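PDB 6S9V: sucrose 6(F)-phosphate phosphorylase from Thermoanaerobacterium thermosaccharolyticum DSM 571, which is a phosphorylase of the alpha-amylase family, pairing a TIM-barrel catalytic domain with a five-stranded antiparallel sheet near its C-terminus. Local coordinates for residues 282-287 / 328-333; 460-465 / 480-485. All blocks are in the same frame, centred on the assembly; numbering follows the deposited sequence.

Contact 1 lies among the helices around the barrel and contact 2 at one end of the antiparallel sheet that follows it. Their centres lie about 15 Å apart, and the C-terminal end of helix 275-285 and the residues just after it link them. Leu283 O probably accepts a hydrogen bond from Tyr484 OH at 2.6 Å, and Lys286 NZ probably donates one to Leu481 O at 2.9 Å, so 282-287 faces 328-333 through one set of residues and 480-485 through another. The centre of contact 1 lies about 23 Å, and that of contact 2 about 29 Å, from the chain's centre. The sulfate ion belongs to contact 2 and sits at this outer end.

Contact 1: 282-287 / 328-333; sequences TLINKS and KEVVDI
Ile284 brings both of its branches to helix 324-336. Its CG2 methyl lies 3.7 Å from Ile333 CD1, and its CD1 lies 4.1 Å from Ile333 CG2. This reciprocal fit, branch methyl against chain end in both directions, arises because the two isoleucines slide past each other pointing opposite ways. Both hold CG1 beside the backbone N and extend it from there (chi2 169° in Ile284), so each presents CG2 and CD1 to its partner. Val330, more deeply buried, closes one flank more loosely: its CG1 is 4.4 Å from Ile284 CD1, and its side chain also packs on Phe277, Leu280 and Tyr281 one to two turns back along helix 275-285.

Asn285 marks the polar border of this patch. Its amide meets the carboxylate of Glu329 from the opposite direction, with CG of Asn285 4.1 Å from CD of Glu329 and the two flat groups only 20° from coplanar. Glu329 reaches across by carrying CG anti to its backbone N and then bending at chi2.

At Lys286 the chain departs from helical geometry with positive phi. Ser287 N donates a 3.2 Å hydrogen bond to Thr282 O, a 6-to-1 bond of the sort found in Schellman motifs, and Ser287 OG caps the backbone N of Glu289 as the next helix begins. The pair of helices thus touches through an aliphatic patch bordered by polar groups, at the surface of a TIM-barrel fold: helix 275-285 follows the sixth barrel strand, and helix 324-336 comes between the seventh and eighth along the chain.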
# COMPACT_ATOMS: atom_id res chain seq x y z
N THR A 282 18.73 -5.57 -7.26
CA THR A 282 19.68 -4.73 -7.98
C THR A 282 20.88 -4.38 -7.12
O THR A 282 22.03 -4.48 -7.55
CB THR A 282 18.98 -3.45 -8.45
OG1 THR A 282 17.88 -3.77 -9.33
CG2 THR A 282 19.95 -2.54 -9.14
N LEU A 283 20.62 -3.95 -5.88
CA LEU A 283 21.67 -3.47 -5.00
C LEU A 283 22.45 -4.61 -4.37
O LEU A 283 23.68 -4.53 -4.25
CB LEU A 283 21.06 -2.57 -3.93
CG LEU A 283 20.35 -1.35 -4.52
CD1 LEU A 283 19.49 -0.67 -3.47
CD2 LEU A 283 21.37 -0.37 -5.08
N ILE A 284 21.77 -5.69 -3.99
CA ILE A 284 22.47 -6.83 -3.38
C ILE A 284 23.42 -7.48 -4.38
O ILE A 284 24.54 -7.87 -4.04
CB ILE A 284 21.46 -7.85 -2.83
CG1 ILE A 284 20.80 -7.31 -1.55
CG2 ILE A 284 22.14 -9.19 -2.57
CD1 ILE A 284 19.61 -8.12 -1.08
N ASN A 285 22.99 -7.60 -5.64
CA ASN A 285 23.75 -8.31 -6.66
C ASN A 285 24.55 -7.39 -7.58
O ASN A 285 25.27 -7.89 -8.45
CB ASN A 285 22.81 -9.18 -7.49
CG ASN A 285 22.14 -10.26 -6.65
OD1 ASN A 285 20.92 -10.35 -6.59
ND2 ASN A 285 22.95 -11.08 -6.01
N LYS A 286 24.45 -6.08 -7.41
CA LYS A 286 25.22 -5.12 -8.20
C LYS A 286 25.00 -5.34 -9.69
O LYS A 286 25.94 -5.35 -10.49
CB LYS A 286 26.71 -5.20 -7.87
CG LYS A 286 27.04 -4.91 -6.43
CD LYS A 286 28.54 -4.92 -6.21
CE LYS A 286 28.89 -4.76 -4.74
NZ LYS A 286 28.46 -3.44 -4.18
N SER A 287 23.73 -5.53 -10.06
CA SER A 287 23.37 -5.76 -11.45
C SER A 287 22.10 -5.00 -11.77
O SER A 287 21.11 -5.10 -11.04
CB SER A 287 23.15 -7.25 -11.74
OG SER A 287 22.54 -7.41 -13.02
N LYS A 328 14.74 -16.89 -3.41
CA LYS A 328 15.24 -17.39 -2.14
C LYS A 328 16.55 -16.71 -1.73
O LYS A 328 16.78 -16.47 -0.54
CB LYS A 328 15.43 -18.90 -2.22
CG LYS A 328 15.54 -19.56 -0.86
CD LYS A 328 15.60 -21.07 -0.97
CE LYS A 328 15.77 -21.70 0.41
NZ LYS A 328 16.72 -22.85 0.39
N GLU A 329 17.41 -16.38 -2.70
CA GLU A 329 18.64 -15.66 -2.38
C GLU A 329 18.33 -14.37 -1.62
O GLU A 329 18.88 -14.13 -0.54
CB GLU A 329 19.43 -15.34 -3.66
CG GLU A 329 20.77 -14.63 -3.39
CD GLU A 329 21.05 -13.45 -4.31
OE1 GLU A 329 20.16 -13.05 -5.10
OE2 GLU A 329 22.17 -12.90 -4.24
N VAL A 330 17.45 -13.53 -2.19
CA VAL A 330 17.12 -12.25 -1.57
C VAL A 330 16.37 -12.46 -0.26
O VAL A 330 16.63 -11.77 0.73
CB VAL A 330 16.30 -11.39 -2.56
CG1 VAL A 330 15.81 -10.12 -1.89
CG2 VAL A 330 17.14 -11.05 -3.78
N VAL A 331 15.42 -13.40 -0.23
CA VAL A 331 14.66 -13.67 0.98
C VAL A 331 15.59 -14.08 2.11
O VAL A 331 15.53 -13.54 3.23
CB VAL A 331 13.60 -14.75 0.72
CG1 VAL A 331 13.07 -15.33 2.02
CG2 VAL A 331 12.46 -14.16 -0.11
N ASP A 332 16.47 -15.04 1.84
CA ASP A 332 17.39 -15.53 2.86
C ASP A 332 18.32 -14.44 3.36
O ASP A 332 18.64 -14.38 4.56
CB ASP A 332 18.19 -16.71 2.31
CG ASP A 332 17.37 -17.99 2.20
OD1 ASP A 332 16.26 -18.05 2.76
OD2 ASP A 332 17.83 -18.93 1.52
N ILE A 333 18.80 -13.57 2.46
CA ILE A 333 19.65 -12.46 2.89
C ILE A 333 18.87 -11.50 3.77
O ILE A 333 19.38 -11.02 4.79
CB ILE A 333 20.27 -11.75 1.67
CG1 ILE A 333 21.32 -12.66 1.02
CG2 ILE A 333 20.86 -10.39 2.08
CD1 ILE A 333 21.83 -12.15 -0.31

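Contact 2: 460-465 / 480-485; sequences RKDEIR and DLKTYK. With SO4 (sulfate ion), chain G.
Leu481 N donates to Asp462 O at 2.9 Å, joining the turn 460-463 to the end of strand 473-480 beside the antiparallel, non-hydrogen-bonded pair Glu463 and Asp480. On the buried side, Leu481 lies over the Asp462 carbonyl with its CB, while its CD2 reaches Ile464 CD1 at 3.9 Å, the two side chains crossing at about a right angle. Ile464 continues inward onto Ile381 of helix 372-384.

The outer side is polar and gathers round a sulfate ion. Arg460, folded by bends at chi2 and chi3, turns the edge of its guanidinium to the ion: NE bonds to O3 at 3.2 Å, and NH2 to O1 at 3.0 Å. Lys482 approaches from the other segment, its bend at chi3 (-79°) bringing NZ to within 3.0 Å of O4. The aliphatic part of that lysine runs beside the Asp462 carboxylate, with CD 3.6 Å from OD2. Asp480 OD1 accepts from Lys482 N, an Asx turn that fixes the start of the lysine.

Asp462 OD2 stands only 2.5 Å from sulfate O4, so one acid group probably holds a proton there. The chemistry implies an anion site bridging both segments, occupied by a sulfate probably acquired during crystallisation.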
# COMPACT_ATOMS: atom_id res chain seq x y z
N ARG A 460 27.02 0.20 -18.21
CA ARG A 460 27.52 -1.11 -17.80
C ARG A 460 26.53 -1.77 -16.85
O ARG A 460 25.70 -1.12 -16.21
CB ARG A 460 28.90 -0.98 -17.15
CG ARG A 460 29.97 -0.39 -18.07
CD ARG A 460 30.45 -1.41 -19.10
NE ARG A 460 31.29 -2.43 -18.47
CZ ARG A 460 31.64 -3.59 -19.03
NH1 ARG A 460 31.21 -3.90 -20.25
NH2 ARG A 460 32.40 -4.44 -18.36
N LYS A 461 26.63 -3.10 -16.76
CA LYS A 461 25.73 -3.87 -15.92
C LYS A 461 25.79 -3.43 -14.46
O LYS A 461 24.77 -3.46 -13.77
CB LYS A 461 26.08 -5.36 -16.00
CG LYS A 461 25.07 -6.28 -15.33
CD LYS A 461 25.48 -7.75 -15.41
CE LYS A 461 26.73 -8.03 -14.56
NZ LYS A 461 26.54 -7.70 -13.12
N ASP A 462 26.96 -3.00 -13.99
CA ASP A 462 27.11 -2.54 -12.62
C ASP A 462 26.94 -1.03 -12.48
O ASP A 462 27.47 -0.43 -11.54
CB ASP A 462 28.46 -2.99 -12.06
CG ASP A 462 29.65 -2.48 -12.86
OD1 ASP A 462 29.46 -1.68 -13.80
OD2 ASP A 462 30.79 -2.91 -12.55
N GLU A 463 26.18 -0.41 -13.38
CA GLU A 463 25.86 1.01 -13.30
C GLU A 463 24.37 1.19 -13.50
O GLU A 463 23.67 0.28 -13.96
CB GLU A 463 26.63 1.81 -14.36
CG GLU A 463 28.14 1.71 -14.28
CD GLU A 463 28.82 2.36 -15.47
OE1 GLU A 463 28.17 2.54 -16.53
OE2 GLU A 463 30.02 2.69 -15.37
N ILE A 464 23.88 2.37 -13.14
CA ILE A 464 22.51 2.80 -13.42
C ILE A 464 22.59 4.22 -13.96
O ILE A 464 23.19 5.09 -13.34
CB ILE A 464 21.62 2.74 -12.17
CG1 ILE A 464 21.41 1.28 -11.74
CG2 ILE A 464 20.28 3.42 -12.43
CD1 ILE A 464 20.86 1.12 -10.34
N ARG A 465 21.97 4.45 -15.12
CA ARG A 465 21.97 5.79 -15.73
C ARG A 465 20.56 6.08 -16.24
O ARG A 465 20.12 5.46 -17.21
CB ARG A 465 22.99 5.90 -16.86
CG ARG A 465 24.43 5.80 -16.39
CD ARG A 465 25.42 6.22 -17.48
NE ARG A 465 25.57 7.67 -17.57
CZ ARG A 465 26.50 8.29 -18.30
NH1 ARG A 465 27.37 7.59 -19.01
NH2 ARG A 465 26.56 9.62 -18.32
N ASP A 480 27.10 4.07 -9.32
CA ASP A 480 28.11 3.02 -9.41
C ASP A 480 27.73 1.95 -8.40
O ASP A 480 27.85 2.16 -7.19
CB ASP A 480 29.50 3.60 -9.13
CG ASP A 480 30.61 2.57 -9.24
OD1 ASP A 480 30.31 1.36 -9.38
OD2 ASP A 480 31.79 2.98 -9.22
N LEU A 481 27.23 0.81 -8.89
CA LEU A 481 26.77 -0.24 -7.99
C LEU A 481 27.93 -0.91 -7.25
O LEU A 481 27.68 -1.64 -6.28
CB LEU A 481 25.97 -1.29 -8.75
CG LEU A 481 24.62 -0.79 -9.28
CD1 LEU A 481 24.01 -1.83 -10.19
CD2 LEU A 481 23.68 -0.44 -8.14
N LYS A 482 29.16 -0.70 -7.70
CA LYS A 482 30.31 -1.21 -6.96
C LYS A 482 30.45 -0.51 -5.62
O LYS A 482 30.73 -1.16 -4.60
CB LYS A 482 31.58 -1.05 -7.80
CG LYS A 482 31.61 -1.94 -9.04
CD LYS A 482 32.94 -1.87 -9.80
CE LYS A 482 33.04 -0.63 -10.69
NZ LYS A 482 34.31 -0.61 -11.48
N THR A 483 30.24 0.81 -5.59
CA THR A 483 30.41 1.62 -4.40
C THR A 483 29.11 2.20 -3.87
O THR A 483 29.10 2.74 -2.76
CB THR A 483 31.36 2.79 -4.70
OG1 THR A 483 30.73 3.66 -5.65
CG2 THR A 483 32.65 2.27 -5.28
N TYR A 484 28.01 2.09 -4.62
CA TYR A 484 26.74 2.75 -4.35
C TYR A 484 26.85 4.27 -4.35
O TYR A 484 25.93 4.96 -3.91
CB TYR A 484 26.12 2.26 -3.03
CG TYR A 484 25.95 0.77 -3.02
CD1 TYR A 484 25.10 0.14 -3.93
CD2 TYR A 484 26.66 -0.02 -2.13
CE1 TYR A 484 24.96 -1.25 -3.93
CE2 TYR A 484 26.52 -1.39 -2.13
CZ TYR A 484 25.68 -2.00 -3.03
OH TYR A 484 25.58 -3.37 -3.00
N LYS A 485 27.94 4.80 -4.88
CA LYS A 485 28.04 6.24 -5.07
C LYS A 485 26.96 6.70 -6.04
O LYS A 485 26.84 6.17 -7.14
CB LYS A 485 29.42 6.63 -5.59
CG LYS A 485 29.67 8.13 -5.60
CD LYS A 485 31.05 8.45 -6.13
CE LYS A 485 31.42 9.90 -5.90
NZ LYS A 485 32.71 10.23 -6.56
S SO4 G . 33.15 -2.45 -15.10
O1 SO4 G . 32.32 -3.58 -15.52
O2 SO4 G . 34.56 -2.77 -15.31
O3 SO4 G . 32.79 -1.27 -15.89
O4 SO4 G . 32.94 -2.18 -13.68
O HOH W 1 30.33 0.56 -11.75